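Local coordinates for putative lipoprotein (Bacteroides fragilis, PDB 3QNK), which probably binds glycans at the outer membrane as a SusD-like lipoprotein, at residues B[364-367]-B[368-371]. Sequence-based numbering, arbitrary orientation. Where two conformers were deposited one is given.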
loop_
_atom_site.group_PDB
_atom_site.type_symbol
_atom_site.label_atom_id
_atom_site.label_comp_id
_atom_site.label_asym_id
_atom_site.label_seq_id
_atom_site.Cartn_x
_atom_site.Cartn_y
_atom_site.Cartn_z
ATOM N N TRP B 364 10.775 8.491 -24.038
ATOM C CA TRP B 364 9.332 8.386 -23.868
ATOM C C TRP B 364 8.680 9.710 -23.428
ATOM O O TRP B 364 7.461 9.718 -23.264
ATOM C CB TRP B 364 8.960 7.217 -22.936
ATOM C CG TRP B 364 9.923 7.001 -21.808
ATOM C CD1 TRP B 364 10.968 6.121 -21.770
ATOM C CD2 TRP B 364 10.001 7.771 -20.601
ATOM N NE1 TRP B 364 11.667 6.268 -20.583
ATOM C CE2 TRP B 364 11.096 7.274 -19.852
ATOM C CE3 TRP B 364 9.230 8.821 -20.065
ATOM C CZ2 TRP B 364 11.421 7.766 -18.588
ATOM C CZ3 TRP B 364 9.556 9.309 -18.815
ATOM C CH2 TRP B 364 10.641 8.784 -18.089
ATOM N N ILE B 365 9.441 10.816 -23.273
ATOM C CA ILE B 365 8.821 12.121 -23.026
ATOM C C ILE B 365 8.612 12.742 -24.423
ATOM O O ILE B 365 9.588 12.972 -25.138
ATOM C CB ILE B 365 9.559 13.067 -22.048
ATOM C CG1 ILE B 365 9.677 12.421 -20.658
ATOM C CG2 ILE B 365 8.786 14.404 -21.940
ATOM C CD1 ILE B 365 10.595 13.144 -19.687
ATOM N N ASP B 366 7.335 12.953 -24.831
ATOM C CA ASP B 366 6.975 13.479 -26.146
ATOM C C ASP B 366 7.174 15.008 -26.220
ATOM O O ASP B 366 6.209 15.757 -26.371
ATOM C CB ASP B 366 5.531 13.094 -26.509
ATOM C CG ASP B 366 5.168 13.101 -27.993
ATOM O OD1 ASP B 366 5.964 13.659 -28.807
ATOM O OD2 ASP B 366 4.089 12.546 -28.344
ATOM N N TYR B 367 8.443 15.456 -26.162
ATOM C CA TYR B 367 8.834 16.846 -26.332
ATOM C C TYR B 367 8.648 17.265 -27.807
ATOM O O TYR B 367 8.639 18.456 -28.118
ATOM C CB TYR B 367 10.288 17.049 -25.920
ATOM C CG TYR B 367 10.585 16.991 -24.441
ATOM C CD1 TYR B 367 9.933 17.836 -23.542
ATOM C CD2 TYR B 367 11.630 16.207 -23.952
ATOM C CE1 TYR B 367 10.254 17.841 -22.185
ATOM C CE2 TYR B 367 11.958 16.205 -22.596
ATOM C CZ TYR B 367 11.271 17.030 -21.719
ATOM O OH TYR B 367 11.583 17.039 -20.385
ATOM N N ASP B 368 8.502 16.282 -28.717
ATOM C CA ASP B 368 8.271 16.545 -30.132
ATOM C C ASP B 368 6.854 17.090 -30.373
ATOM O O ASP B 368 6.692 18.101 -31.064
ATOM C CB ASP B 368 8.474 15.269 -30.973
ATOM C CG ASP B 368 9.906 14.783 -31.080
ATOM O OD1 ASP B 368 10.709 15.462 -31.732
ATOM O OD2 ASP B 368 10.213 13.705 -30.517
ATOM N N ASN B 369 5.831 16.432 -29.797
ATOM C CA ASN B 369 4.438 16.769 -30.084
ATOM C C ASN B 369 3.668 17.441 -28.982
ATOM O O ASN B 369 2.853 18.315 -29.272
ATOM C CB ASN B 369 3.696 15.496 -30.462
ATOM C CG ASN B 369 4.323 14.793 -31.640
ATOM O OD1 ASN B 369 4.340 15.325 -32.755
ATOM N ND2 ASN B 369 4.886 13.617 -31.412
ATOM N N TYR B 370 3.861 17.008 -27.730
ATOM C CA TYR B 370 3.111 17.517 -26.582
ATOM C C TYR B 370 3.237 19.013 -26.371
ATOM O O TYR B 370 4.197 19.661 -26.818
ATOM C CB TYR B 370 3.529 16.802 -25.277
ATOM C CG TYR B 370 2.764 15.534 -24.966
ATOM C CD1 TYR B 370 2.214 14.756 -25.982
ATOM C CD2 TYR B 370 2.634 15.079 -23.659
ATOM C CE1 TYR B 370 1.529 13.572 -25.698
ATOM C CE2 TYR B 370 1.972 13.884 -23.364
ATOM C CZ TYR B 370 1.412 13.136 -24.384
ATOM O OH TYR B 370 0.750 11.962 -24.092
ATOM N N ASN B 371 2.190 19.535 -25.703
ATOM C CA ASN B 371 2.106 20.920 -25.232
ATOM C C ASN B 371 2.578 20.909 -23.784
ATOM O O ASN B 371 2.630 19.828 -23.166
ATOM C CB ASN B 371 0.699 21.538 -25.376
ATOM C CG ASN B 371 0.579 22.962 -24.821
ATOM O OD1 ASN B 371 1.545 23.753 -24.798
ATOM N ND2 ASN B 371 -0.600 23.304 -24.308
#
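Asp366 and Asn369 face each other across a tight loop, and the carboxylate of Asp366 takes up both the backbone and the side chain of Asn369. Asp366 OD1 accepts a hydrogen bond from Asn369 N at 2.9 Å, the donor arriving from above the carboxylate plane, 53° out of it. The amide of Asn369 stands almost square to the carboxylate, the two planes 89° apart. Asn369 ND2 makes weak hydrogen bonds to both oxygens. The one to Asp366 OD1 measures 2.8 Å; from Asn369 ND2 to Asp366 OD2 it is 3.3 Å. With CG anti to the backbone N (chi1 -158°), the carboxylate of Asp366 swings forward over the turn to meet these donors.

One residue further on, the backbone closes the loop: Tyr370 N donates to Asp366 O over 3.0 Å. The Tyr370 ring then folds back beside Asp366, whose CB rests over one face, offset toward the rim and 4.1 Å from the ring centroid, a CH-pi contact. Tyr370 OH hydrogen-bonds to Ser383 O. Asp368 directs its carboxylate to Arg225 in a salt bridge and also accepts from Trp229 NE1; the arginine probably eases the nearness of a second acid, Asp366. On the Tyr367 ring, Ile365 CG2 sits 3.5 Å above the plane, over the centre.

Asp366 centres an inverse gamma turn, and its OD1 accepts from the backbone N three residues ahead; an alpha-turn follows, closed by Tyr370 N to Asp366 O, within the irregular loop between strands 360-361 and 384-387 of the SusD-family fold.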